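Local coordinates for metallo-beta-lactamase domain-containing protein (Enterococcus faecalis, PDB 2AZ4) that is of unknown function but binds two zinc ions in a metallo-beta-lactamase fold and may act as an RNA-binding exonuclease, at residues T7-H12 / I23-K28; I158-V163 / L175-P180; F183-G188 / E205-T210; I395-L400 / L411-G416. All coordinates share one frame; numbering follows the deposited sequence.

Contact 1 (T7-H12 / I23-K28); sequences TTVTFH and IEVAYK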
loop_
_atom_site.group_PDB
_atom_site.type_symbol
_atom_site.label_atom_id
_atom_site.label_comp_id
_atom_site.label_asym_id
_atom_site.label_seq_id
_atom_site.Cartn_x
_atom_site.Cartn_y
_atom_site.Cartn_z
ATOM N N THR A 7 26.081 10.369 10.340
ATOM C CA THR A 7 24.710 10.000 9.996
ATOM C C THR A 7 24.779 8.512 9.665
ATOM O O THR A 7 25.521 8.105 8.772
ATOM C CB THR A 7 24.147 10.842 8.812
ATOM O OG1 THR A 7 24.075 12.228 9.180
ATOM C CG2 THR A 7 22.744 10.376 8.418
ATOM N N THR A 8 24.052 7.683 10.401
ATOM C CA THR A 8 24.073 6.243 10.134
ATOM C C THR A 8 22.704 5.736 9.651
ATOM O O THR A 8 21.680 6.032 10.269
ATOM C CB THR A 8 24.522 5.441 11.388
ATOM O OG1 THR A 8 25.768 5.958 11.860
ATOM C CG2 THR A 8 24.721 3.950 11.054
ATOM N N VAL A 9 22.711 4.973 8.565
ATOM C CA VAL A 9 21.541 4.296 8.026
ATOM C C VAL A 9 21.661 2.789 8.285
ATOM O O VAL A 9 22.666 2.177 7.914
ATOM C CB VAL A 9 21.421 4.512 6.489
ATOM C CG1 VAL A 9 20.089 4.030 5.971
ATOM C CG2 VAL A 9 21.635 5.975 6.097
ATOM N N THR A 10 20.643 2.190 8.902
ATOM C CA THR A 10 20.651 0.771 9.237
ATOM C C THR A 10 19.477 0.095 8.584
ATOM O O THR A 10 18.338 0.549 8.743
ATOM C CB THR A 10 20.510 0.491 10.742
ATOM O OG1 THR A 10 21.462 1.250 11.484
ATOM C CG2 THR A 10 20.737 -1.002 11.040
ATOM N N PHE A 11 19.751 -1.001 7.889
ATOM C CA PHE A 11 18.724 -1.790 7.209
ATOM C C PHE A 11 18.293 -2.960 8.082
ATOM O O PHE A 11 18.761 -4.096 7.935
ATOM C CB PHE A 11 19.207 -2.221 5.820
ATOM C CG PHE A 11 19.504 -1.052 4.928
ATOM C CD1 PHE A 11 18.517 -0.550 4.055
ATOM C CD2 PHE A 11 20.750 -0.405 4.994
ATOM C CE1 PHE A 11 18.774 0.567 3.261
ATOM C CE2 PHE A 11 21.014 0.716 4.201
ATOM C CZ PHE A 11 20.020 1.205 3.333
ATOM N N HIS A 12 17.410 -2.644 9.027
ATOM C CA HIS A 12 16.962 -3.602 10.030
ATOM C C HIS A 12 16.203 -4.778 9.467
ATOM O O HIS A 12 16.345 -5.883 9.974
ATOM C CB HIS A 12 16.095 -2.884 11.087
ATOM C CG HIS A 12 16.871 -1.953 11.974
ATOM N ND1 HIS A 12 17.800 -2.402 12.889
ATOM C CD2 HIS A 12 16.840 -0.602 12.101
ATOM C CE1 HIS A 12 18.308 -1.370 13.543
ATOM N NE2 HIS A 12 17.757 -0.264 13.068
ATOM N N ILE A 23 13.910 0.750 8.086
ATOM C CA ILE A 23 15.199 1.381 8.007
ATOM C C ILE A 23 15.234 2.423 9.093
ATOM O O ILE A 23 14.221 3.080 9.360
ATOM C CB ILE A 23 15.415 2.009 6.593
ATOM C CG1 ILE A 23 15.479 0.886 5.537
ATOM C CG2 ILE A 23 16.612 2.919 6.556
ATOM C CD1 ILE A 23 15.254 1.368 4.094
ATOM N N GLU A 24 16.403 2.545 9.708
ATOM C CA GLU A 24 16.701 3.573 10.685
ATOM C C GLU A 24 17.701 4.567 10.132
ATOM O O GLU A 24 18.689 4.192 9.488
ATOM C CB GLU A 24 17.280 2.951 11.955
ATOM C CG GLU A 24 17.635 3.973 13.015
ATOM C CD GLU A 24 18.254 3.340 14.252
ATOM O OE1 GLU A 24 18.396 2.105 14.286
ATOM O OE2 GLU A 24 18.603 4.082 15.191
ATOM N N VAL A 25 17.433 5.835 10.391
ATOM C CA VAL A 25 18.372 6.902 10.111
ATOM C C VAL A 25 18.626 7.591 11.433
ATOM O O VAL A 25 17.688 8.052 12.082
ATOM C CB VAL A 25 17.864 7.910 9.047
ATOM C CG1 VAL A 25 18.915 9.011 8.826
ATOM C CG2 VAL A 25 17.604 7.195 7.719
ATOM N N ALA A 26 19.890 7.620 11.845
ATOM C CA ALA A 26 20.285 8.199 13.139
ATOM C C ALA A 26 21.372 9.266 13.010
ATOM O O ALA A 26 22.307 9.128 12.215
ATOM C CB ALA A 26 20.747 7.117 14.078
ATOM N N TYR A 27 21.223 10.310 13.821
ATOM C CA TYR A 27 22.130 11.442 13.886
ATOM C C TYR A 27 22.054 12.055 15.286
ATOM O O TYR A 27 20.977 12.483 15.722
ATOM C CB TYR A 27 21.751 12.524 12.869
ATOM C CG TYR A 27 22.727 13.687 12.858
ATOM C CD1 TYR A 27 23.971 13.566 12.237
ATOM C CD2 TYR A 27 22.406 14.901 13.465
ATOM C CE1 TYR A 27 24.878 14.624 12.215
ATOM C CE2 TYR A 27 23.313 15.964 13.465
ATOM C CZ TYR A 27 24.547 15.814 12.826
ATOM O OH TYR A 27 25.436 16.859 12.791
ATOM N N LYS A 28 23.209 12.107 15.953
ATOM C CA LYS A 28 23.337 12.547 17.353
ATOM C C LYS A 28 22.331 11.800 18.230
ATOM O O LYS A 28 22.290 10.577 18.191
ATOM C CB LYS A 28 23.232 14.072 17.501
ATOM C CG LYS A 28 24.404 14.851 16.913
ATOM C CD LYS A 28 24.157 16.337 17.088
ATOM C CE LYS A 28 25.425 17.149 16.953
ATOM N NZ LYS A 28 25.121 18.615 17.094
HETATM O O HOH W 1 24.993 7.893 13.624
HETATM O O HOH W 2 21.061 0.893 14.358
#
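The antiparallel hairpin of strands 7-13 and 22-27 lies within the first mixed sheet of the metallo-beta-lactamase fold, between strands 30-34 and 426-428, and Thr8 with Ala26 and Thr10 with Glu24 form its hydrogen-bonded pairs. Each pair closes a ring of two backbone bonds; Thr10 N to Glu24 O, at 2.9 Å, is representative. Between them Val9 faces Val25 as a non-hydrogen-bonded pair, its CA 3.2 Å from Glu24 O.

The distinctive side-chain bond is His12 NE2 to Glu24 OE1, 2.7 Å and nearly straight at 165°. The oxygen lies in the imidazole plane and offers its anti lone pair, with ring and carboxylate almost coplanar. Glu24 gets there with CG anti to its backbone N (chi1 179°) and the chain extended, while Thr10 CG2 sits over one face of the histidine ring. A water lies 2.9 Å from both Thr10 OG1 and Glu24 OE1 and may give the carboxylate a second partner; another joins Thr8 OG1 to Ala26 O.

The other face of the hairpin is greasy. Val9 CG1 meets Ile23 CG2 at 3.7 Å, and Ile23 CG1 lies the same distance from Phe11 CD1, the two side chains running side by side. Met214 of strand 212-216 packs onto Val9, Phe11 and Ile23, so this face looks across to the second sheet, as in the alpha-beta/beta-alpha sandwich of the metallo-beta-lactamase fold.

Contact 2 (I158-V163 / L175-P180); sequences ISVEIV and LLIRTP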
loop_
_atom_site.group_PDB
_atom_site.type_symbol
_atom_site.label_atom_id
_atom_site.label_comp_id
_atom_site.label_asym_id
_atom_site.label_seq_id
_atom_site.Cartn_x
_atom_site.Cartn_y
_atom_site.Cartn_z
ATOM N N ILE A 158 17.431 15.991 12.543
ATOM C CA ILE A 158 16.959 15.360 11.321
ATOM C C ILE A 158 15.704 16.055 10.806
ATOM O O ILE A 158 14.742 16.260 11.541
ATOM C CB ILE A 158 16.630 13.849 11.501
ATOM C CG1 ILE A 158 17.710 13.130 12.295
ATOM C CG2 ILE A 158 16.415 13.188 10.136
ATOM C CD1 ILE A 158 17.360 11.678 12.595
ATOM N N SER A 159 15.712 16.389 9.523
ATOM C CA SER A 159 14.571 17.020 8.881
ATOM C C SER A 159 13.994 16.073 7.819
ATOM O O SER A 159 14.730 15.519 6.992
ATOM C CB SER A 159 15.015 18.349 8.270
ATOM O OG SER A 159 14.265 18.656 7.114
ATOM N N VAL A 160 12.689 15.834 7.881
ATOM C CA VAL A 160 12.056 14.851 7.001
ATOM C C VAL A 160 10.930 15.541 6.262
ATOM O O VAL A 160 10.007 16.078 6.884
ATOM C CB VAL A 160 11.497 13.623 7.776
ATOM C CG1 VAL A 160 10.900 12.575 6.811
ATOM C CG2 VAL A 160 12.556 12.994 8.679
ATOM N N GLU A 161 11.021 15.545 4.944
ATOM C CA GLU A 161 9.950 16.049 4.106
ATOM C C GLU A 161 9.141 14.887 3.549
ATOM O O GLU A 161 9.705 13.947 2.963
ATOM C CB GLU A 161 10.481 16.900 2.953
ATOM C CG GLU A 161 9.353 17.680 2.211
ATOM C CD GLU A 161 9.882 18.644 1.159
ATOM O OE1 GLU A 161 11.074 18.996 1.236
ATOM O OE2 GLU A 161 9.099 19.060 0.259
ATOM N N ILE A 162 7.819 14.954 3.723
ATOM C CA ILE A 162 6.937 13.886 3.251
ATOM C C ILE A 162 6.280 14.301 1.936
ATOM O O ILE A 162 5.482 15.231 1.871
ATOM C CB ILE A 162 5.926 13.444 4.342
ATOM C CG1 ILE A 162 5.104 12.246 3.877
ATOM C CG2 ILE A 162 5.056 14.612 4.798
ATOM C CD1 ILE A 162 4.530 11.412 5.039
ATOM N N VAL A 163 6.619 13.594 0.882
ATOM C CA VAL A 163 6.326 14.087 -0.453
ATOM C C VAL A 163 5.406 13.085 -1.109
ATOM O O VAL A 163 5.749 11.920 -1.125
ATOM C CB VAL A 163 7.654 14.178 -1.278
ATOM C CG1 VAL A 163 7.377 14.604 -2.722
ATOM C CG2 VAL A 163 8.657 15.171 -0.606
ATOM N N LEU A 175 10.081 9.950 1.263
ATOM C CA LEU A 175 10.658 10.778 2.321
ATOM C C LEU A 175 11.948 11.380 1.803
ATOM O O LEU A 175 12.762 10.670 1.189
ATOM C CB LEU A 175 10.925 9.945 3.585
ATOM C CG LEU A 175 9.775 9.092 4.153
ATOM C CD1 LEU A 175 10.281 8.340 5.364
ATOM C CD2 LEU A 175 8.542 9.971 4.548
ATOM N N LEU A 176 12.118 12.688 2.014
ATOM C CA LEU A 176 13.389 13.336 1.749
ATOM C C LEU A 176 13.958 13.665 3.112
ATOM O O LEU A 176 13.352 14.418 3.879
ATOM C CB LEU A 176 13.232 14.622 0.938
ATOM C CG LEU A 176 12.583 14.599 -0.442
ATOM C CD1 LEU A 176 12.678 15.997 -0.983
ATOM C CD2 LEU A 176 13.273 13.660 -1.355
ATOM N N ILE A 177 15.119 13.099 3.403
ATOM C CA ILE A 177 15.684 13.143 4.754
ATOM C C ILE A 177 16.993 13.938 4.812
ATOM O O ILE A 177 17.934 13.624 4.102
ATOM C CB ILE A 177 15.886 11.695 5.277
ATOM C CG1 ILE A 177 14.538 10.968 5.332
ATOM C CG2 ILE A 177 16.567 11.674 6.682
ATOM C CD1 ILE A 177 14.639 9.449 5.043
ATOM N N ARG A 178 17.049 14.963 5.655
ATOM C CA ARG A 178 18.279 15.723 5.777
ATOM C C ARG A 178 18.812 15.759 7.201
ATOM O O ARG A 178 18.048 15.951 8.151
ATOM C CB ARG A 178 18.099 17.145 5.225
ATOM C CG ARG A 178 17.952 17.146 3.712
ATOM C CD ARG A 178 17.752 18.547 3.218
ATOM N NE ARG A 178 16.731 18.626 2.181
ATOM C CZ ARG A 178 16.971 18.661 0.873
ATOM N NH1 ARG A 178 18.215 18.606 0.411
ATOM N NH2 ARG A 178 15.952 18.742 0.029
ATOM N N THR A 179 20.116 15.515 7.326
ATOM C CA THR A 179 20.898 15.913 8.506
ATOM C C THR A 179 21.815 17.053 8.032
ATOM O O THR A 179 21.892 17.312 6.820
ATOM C CB THR A 179 21.712 14.741 9.064
ATOM O OG1 THR A 179 22.656 14.289 8.084
ATOM C CG2 THR A 179 20.795 13.574 9.415
ATOM N N PRO A 180 22.492 17.764 8.959
ATOM C CA PRO A 180 23.292 18.915 8.497
ATOM C C PRO A 180 24.278 18.652 7.335
ATOM O O PRO A 180 24.523 19.549 6.541
ATOM C CB PRO A 180 24.022 19.348 9.765
ATOM C CG PRO A 180 23.056 18.968 10.858
ATOM C CD PRO A 180 22.557 17.625 10.423
HETATM O O HOH W 3 14.267 17.295 4.593
HETATM O O HOH W 4 14.047 17.917 1.954
#
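Val160 and Ile162 meet Leu175 and Ile177 on the packed face of a second antiparallel hairpin, strands 158-164 and 173-179. Ile158 CG2 touches Ile177 CG2 at 3.8 Å; each methyl stands anti to its own backbone N, and the two side chains run alongside each other. Leu175 CD2 comes 4.2 Å from both Val160 CG1 and Ile162 CG1, touching the two in turn. Underneath, the ladder is short and straight: Ser159 N to Arg178 O is 2.7 Å with 174° at the hydrogen, and Glu161 pairs with Leu176 in the same way.

The reverse face is wetter. Its end near Val163 is greasy, where Val163 CG2 meets Leu176 CG at 4.0 Å and the aliphatic part of Glu161 runs beside Leu176. One water bridges Ser159 OG and Leu176 O; another donates to Glu161 OE1 and accepts from Arg178 NE at 2.8 Å. Glu161 OE1 and Arg178 NH2 stay 5.0 Å apart, too far for direct contact, and Glu161 OE2 is engaged by Lys206.

Helix 197-207 covers part of this face, with Phe203 and Lys206 against Val163 and Leu176, while Arg178 makes a cation-pi contact with Phe183 of the adjoining strand 182-186. The packed face rests on Ile32 and Phe34 of strand 30-34 and on Val25 and Tyr27 of strand 22-27.

Contact 3 (F183-G188 / E205-T210); sequences FITYTG and EKAKHT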
loop_
_atom_site.group_PDB
_atom_site.type_symbol
_atom_site.label_atom_id
_atom_site.label_comp_id
_atom_site.label_asym_id
_atom_site.label_seq_id
_atom_site.Cartn_x
_atom_site.Cartn_y
_atom_site.Cartn_z
ATOM N N PHE A 183 21.858 14.322 2.617
ATOM C CA PHE A 183 20.548 14.345 1.991
ATOM C C PHE A 183 20.335 12.964 1.396
ATOM O O PHE A 183 21.052 12.559 0.471
ATOM C CB PHE A 183 20.517 15.415 0.883
ATOM C CG PHE A 183 19.289 15.357 -0.010
ATOM C CD1 PHE A 183 18.035 15.008 0.507
ATOM C CD2 PHE A 183 19.384 15.679 -1.355
ATOM C CE1 PHE A 183 16.908 14.945 -0.317
ATOM C CE2 PHE A 183 18.257 15.641 -2.189
ATOM C CZ PHE A 183 17.019 15.276 -1.677
ATOM N N ILE A 184 19.361 12.236 1.946
ATOM C CA ILE A 184 19.030 10.899 1.473
ATOM C C ILE A 184 17.518 10.787 1.202
ATOM O O ILE A 184 16.746 11.611 1.653
ATOM C CB ILE A 184 19.549 9.807 2.426
ATOM C CG1 ILE A 184 18.783 9.810 3.752
ATOM C CG2 ILE A 184 21.072 9.973 2.640
ATOM C CD1 ILE A 184 19.156 8.646 4.643
ATOM N N THR A 185 17.116 9.777 0.443
ATOM C CA THR A 185 15.767 9.706 -0.073
ATOM C C THR A 185 15.271 8.274 -0.031
ATOM O O THR A 185 15.986 7.360 -0.429
ATOM C CB THR A 185 15.728 10.210 -1.541
ATOM O OG1 THR A 185 16.187 11.571 -1.581
ATOM C CG2 THR A 185 14.319 10.141 -2.087
ATOM N N TYR A 186 14.038 8.101 0.454
ATOM C CA TYR A 186 13.357 6.823 0.512
ATOM C C TYR A 186 12.137 6.929 -0.385
ATOM O O TYR A 186 11.292 7.772 -0.146
ATOM C CB TYR A 186 12.926 6.550 1.948
ATOM C CG TYR A 186 12.041 5.332 2.093
ATOM C CD1 TYR A 186 12.461 4.069 1.637
ATOM C CD2 TYR A 186 10.760 5.444 2.647
ATOM C CE1 TYR A 186 11.637 2.941 1.777
ATOM C CE2 TYR A 186 9.932 4.333 2.785
ATOM C CZ TYR A 186 10.373 3.087 2.355
ATOM O OH TYR A 186 9.565 1.985 2.501
ATOM N N THR A 187 12.052 6.107 -1.426
ATOM C CA THR A 187 10.989 6.291 -2.430
ATOM C C THR A 187 9.611 5.837 -1.961
ATOM O O THR A 187 8.595 6.296 -2.487
ATOM C CB THR A 187 11.289 5.539 -3.774
ATOM O OG1 THR A 187 11.413 4.131 -3.531
ATOM C CG2 THR A 187 12.544 6.068 -4.416
ATOM N N GLY A 188 9.589 4.920 -0.999
ATOM C CA GLY A 188 8.387 4.156 -0.701
ATOM C C GLY A 188 8.098 3.325 -1.935
ATOM O O GLY A 188 9.029 2.958 -2.677
ATOM N N GLU A 205 12.265 15.616 -9.033
ATOM C CA GLU A 205 12.864 16.958 -9.024
ATOM C C GLU A 205 13.326 17.399 -7.634
ATOM O O GLU A 205 14.372 18.050 -7.491
ATOM C CB GLU A 205 11.889 17.985 -9.585
ATOM C CG GLU A 205 12.413 19.434 -9.583
ATOM C CD GLU A 205 13.755 19.574 -10.329
ATOM O OE1 GLU A 205 13.738 19.488 -11.586
ATOM O OE2 GLU A 205 14.820 19.754 -9.661
ATOM N N LYS A 206 12.534 17.084 -6.617
ATOM C CA LYS A 206 12.924 17.371 -5.240
ATOM C C LYS A 206 14.076 16.460 -4.813
ATOM O O LYS A 206 14.921 16.844 -3.995
ATOM C CB LYS A 206 11.731 17.177 -4.315
ATOM C CG LYS A 206 10.683 18.268 -4.400
ATOM C CD LYS A 206 9.642 18.091 -3.268
ATOM C CE LYS A 206 8.875 19.363 -2.996
ATOM N NZ LYS A 206 9.565 20.274 -2.031
ATOM N N ALA A 207 14.105 15.255 -5.375
ATOM C CA ALA A 207 15.088 14.246 -4.982
ATOM C C ALA A 207 16.409 14.380 -5.764
ATOM O O ALA A 207 17.377 13.693 -5.455
ATOM C CB ALA A 207 14.527 12.842 -5.151
ATOM N N LYS A 208 16.413 15.236 -6.784
ATOM C CA LYS A 208 17.575 15.400 -7.672
ATOM C C LYS A 208 18.897 15.404 -6.872
ATOM O O LYS A 208 19.013 16.141 -5.905
ATOM C CB LYS A 208 17.447 16.728 -8.429
ATOM C CG LYS A 208 18.356 16.861 -9.653
ATOM C CD LYS A 208 17.635 16.472 -10.934
ATOM C CE LYS A 208 18.649 16.225 -12.044
ATOM N NZ LYS A 208 18.006 15.722 -13.287
ATOM N N HIS A 209 19.858 14.579 -7.274
ATOM C CA HIS A 209 21.235 14.630 -6.738
ATOM C C HIS A 209 21.342 14.153 -5.285
ATOM O O HIS A 209 22.327 14.464 -4.581
ATOM C CB HIS A 209 21.829 16.051 -6.873
ATOM C CG HIS A 209 21.892 16.549 -8.283
ATOM N ND1 HIS A 209 21.663 17.870 -8.619
ATOM C CD2 HIS A 209 22.177 15.908 -9.444
ATOM C CE1 HIS A 209 21.794 18.017 -9.926
ATOM N NE2 HIS A 209 22.118 16.846 -10.447
ATOM N N THR A 210 20.337 13.399 -4.827
ATOM C CA THR A 210 20.378 12.856 -3.477
ATOM C C THR A 210 21.610 11.979 -3.277
ATOM O O THR A 210 22.018 11.257 -4.187
ATOM C CB THR A 210 19.072 12.086 -3.101
ATOM O OG1 THR A 210 19.082 11.792 -1.698
ATOM C CG2 THR A 210 18.929 10.800 -3.875
#
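Phe183 reaches from its strand to the end of a helix, and Lys206 is the first residue there to meet it: Lys206 O lies 3.5 Å from Phe183 CZ, approaching the ring obliquely. The lysine's own chain leads away, and its NZ forms a salt bridge with Glu161. Ala207 follows, its CB 4.1 Å from Thr185 CG2, a modest methyl contact that brings the last turn of helix 197-207 against the strand.

From Ala207 the chain reverses through a type II beta turn, held by the bond from Thr210 N to Ala207 O. This is the return leg of a beta-alpha-beta unit, in which strand 182-186 passes through helix 197-207 to strand 212-216, its parallel neighbour in the sheet. Within the turn, Lys208 O comes to the edge of the Phe183 ring, near its plane, 3.8 Å from CE2. Lys208 NZ itself bonds to Leu394 O. His209 takes the positive-phi position of the turn, its ring leading off from the strand.

Thr210 brings most of the second segment's buried area. Its OG1 stands over the centre of the Phe183 ring, 3.7 Å above the plane, and its CB lies 4.0 Å from the centroid in a CH-pi contact over the same face. Placed anti to its backbone N (chi1 -170°), the hydroxyl is 2.9 Å from Thr185 OG1, a hydrogen bond in which either could donate. Phe183 O also lies 3.0 Å from Thr210 OG1, as a competing acceptor for that one proton.

Contact 4 (I395-L400 / L411-G416); sequences IEPQVL and LENPYG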
loop_
_atom_site.group_PDB
_atom_site.type_symbol
_atom_site.label_atom_id
_atom_site.label_comp_id
_atom_site.label_asym_id
_atom_site.label_seq_id
_atom_site.Cartn_x
_atom_site.Cartn_y
_atom_site.Cartn_z
ATOM N N ILE A 395 16.470 11.545 -11.225
ATOM C CA ILE A 395 17.069 11.915 -9.937
ATOM C C ILE A 395 18.609 12.032 -9.988
ATOM O O ILE A 395 19.173 12.934 -9.383
ATOM C CB ILE A 395 16.663 10.903 -8.829
ATOM C CG1 ILE A 395 15.180 11.061 -8.475
ATOM C CG2 ILE A 395 17.546 11.032 -7.595
ATOM C CD1 ILE A 395 14.594 9.847 -7.757
ATOM N N GLU A 396 19.255 11.112 -10.703
ATOM C CA GLU A 396 20.732 11.025 -10.798
ATOM C C GLU A 396 21.328 10.881 -9.392
ATOM O O GLU A 396 21.995 11.798 -8.891
ATOM C CB GLU A 396 21.343 12.215 -11.576
ATOM C CG GLU A 396 20.739 12.483 -12.983
ATOM C CD GLU A 396 21.511 13.570 -13.749
ATOM O OE1 GLU A 396 22.740 13.403 -13.896
ATOM O OE2 GLU A 396 20.910 14.595 -14.187
ATOM N N PRO A 397 21.045 9.737 -8.732
ATOM C CA PRO A 397 21.494 9.528 -7.365
ATOM C C PRO A 397 23.010 9.268 -7.332
ATOM O O PRO A 397 23.541 8.593 -8.213
ATOM C CB PRO A 397 20.723 8.273 -6.938
ATOM C CG PRO A 397 20.544 7.507 -8.199
ATOM C CD PRO A 397 20.295 8.571 -9.241
ATOM N N GLN A 398 23.685 9.825 -6.326
ATOM C CA GLN A 398 25.109 9.609 -6.156
ATOM C C GLN A 398 25.350 8.150 -5.793
ATOM O O GLN A 398 26.268 7.503 -6.317
ATOM C CB GLN A 398 25.661 10.548 -5.094
ATOM C CG GLN A 398 25.571 12.028 -5.465
ATOM C CD GLN A 398 25.982 12.931 -4.329
ATOM O OE1 GLN A 398 27.048 12.765 -3.753
ATOM N NE2 GLN A 398 25.126 13.888 -3.986
ATOM N N VAL A 399 24.508 7.639 -4.895
ATOM C CA VAL A 399 24.527 6.240 -4.503
ATOM C C VAL A 399 23.093 5.713 -4.520
ATOM O O VAL A 399 22.184 6.342 -3.968
ATOM C CB VAL A 399 25.112 6.026 -3.084
ATOM C CG1 VAL A 399 25.197 4.537 -2.785
ATOM C CG2 VAL A 399 26.510 6.690 -2.922
ATOM N N LEU A 400 22.909 4.562 -5.155
ATOM C CA LEU A 400 21.610 3.894 -5.255
ATOM C C LEU A 400 21.600 2.663 -4.360
ATOM O O LEU A 400 22.545 1.854 -4.398
ATOM C CB LEU A 400 21.367 3.490 -6.718
ATOM C CG LEU A 400 20.017 3.168 -7.398
ATOM C CD1 LEU A 400 20.001 1.761 -7.943
ATOM C CD2 LEU A 400 18.727 3.513 -6.613
ATOM N N LEU A 411 18.732 -3.484 -10.678
ATOM C CA LEU A 411 18.574 -2.038 -10.557
ATOM C C LEU A 411 19.923 -1.307 -10.598
ATOM O O LEU A 411 20.686 -1.337 -9.626
ATOM C CB LEU A 411 17.780 -1.662 -9.289
ATOM C CG LEU A 411 16.985 -0.357 -9.413
ATOM C CD1 LEU A 411 15.844 -0.472 -10.459
ATOM C CD2 LEU A 411 16.448 0.117 -8.050
ATOM N N GLU A 412 20.171 -0.617 -11.711
ATOM C CA GLU A 412 21.471 -0.002 -12.007
ATOM C C GLU A 412 21.478 1.513 -11.880
ATOM O O GLU A 412 20.477 2.187 -12.195
ATOM C CB GLU A 412 21.923 -0.377 -13.423
ATOM C CG GLU A 412 22.426 -1.815 -13.558
ATOM C CD GLU A 412 22.544 -2.269 -15.001
ATOM O OE1 GLU A 412 22.941 -1.455 -15.863
ATOM O OE2 GLU A 412 22.240 -3.455 -15.264
ATOM N N ASN A 413 22.622 2.039 -11.441
ATOM C CA ASN A 413 22.855 3.472 -11.356
ATOM C C ASN A 413 23.961 3.939 -12.332
ATOM O O ASN A 413 25.138 3.901 -11.983
ATOM C CB ASN A 413 23.225 3.856 -9.928
ATOM C CG ASN A 413 23.307 5.352 -9.724
ATOM O OD1 ASN A 413 22.785 6.148 -10.523
ATOM N ND2 ASN A 413 23.944 5.756 -8.627
ATOM N N PRO A 414 23.574 4.366 -13.554
ATOM C CA PRO A 414 24.514 4.980 -14.499
ATOM C C PRO A 414 25.206 6.224 -13.947
ATOM O O PRO A 414 26.256 6.598 -14.441
ATOM C CB PRO A 414 23.611 5.385 -15.678
ATOM C CG PRO A 414 22.454 4.457 -15.599
ATOM C CD PRO A 414 22.216 4.272 -14.133
ATOM N N TYR A 415 24.634 6.843 -12.925
ATOM C CA TYR A 415 25.052 8.164 -12.499
ATOM C C TYR A 415 26.022 8.165 -11.334
ATOM O O TYR A 415 26.557 9.209 -10.976
ATOM C CB TYR A 415 23.806 9.010 -12.182
ATOM C CG TYR A 415 22.883 9.020 -13.361
ATOM C CD1 TYR A 415 23.139 9.853 -14.450
ATOM C CD2 TYR A 415 21.802 8.134 -13.439
ATOM C CE1 TYR A 415 22.324 9.842 -15.573
ATOM C CE2 TYR A 415 20.976 8.110 -14.571
ATOM C CZ TYR A 415 21.249 8.974 -15.631
ATOM O OH TYR A 415 20.462 8.987 -16.761
ATOM N N GLY A 416 26.261 7.003 -10.752
ATOM C CA GLY A 416 27.097 6.930 -9.554
ATOM C C GLY A 416 27.305 5.511 -9.107
ATOM O O GLY A 416 27.448 4.606 -9.930
#
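An Asx turn at Asn413, within the type I beta turn Asn413 to Gly416, docks the loop ahead of strand 417-418 onto the chain leaving helix 385-395. Asn413 ND2 gives a hydrogen bond to Pro397 O at 2.9 Å. The carbonyl oxygen lies close to the amide plane, but the donor stands well above the carbonyl plane. The other end of the amide, OD1, accepts from Tyr415 N and rests 3.5 Å from Pro397 CG.

Tyr415 lies against Glu396. Glu396 CG sits over one face of the ring, 4.0 Å from its centroid in a CH-pi contact, while Pro414 CB covers the opposite face. Gly416 passes close by, its CA 3.4 Å from Gln398 O in a CA-H...O contact. Deeper in, Leu400 CB meets Asn413 CB at 3.7 Å, and Leu400 CD1 reaches Leu411 CD2 at 3.9 Å, the two leucines crossing at about a right angle.

Asn413 ND2 also bonds to Glu417 O, so its amide grips three backbone groups through both ends. That should restrict the amide's rotation; one polar bond ties the turn to Pro397, and apolar and CH-pi contacts flank it on both the tyrosine and the leucine sides.

Contacts 1 and 2 come from the two facing sheets and meet directly: Thr7 OG1 lies 2.7 Å from Thr179 OG1, probably hydrogen-bonded, and their centres are 13 Å apart. Contact 3 continues the sheet of contact 2, with Ile177 N 2.8 Å from Ile184 O and a salt bridge of 2.6 Å between Glu161 OE2 and Lys206 NZ. Contact 4 follows on beyond it, His209 N being 2.8 Å from Ile395 O, but does not touch contacts 1 or 2. None of the four contacts includes a zinc ligand: side chains of Ile23, Leu175 and Leu411 are about 12, 13 and 14 Å from a zinc ion.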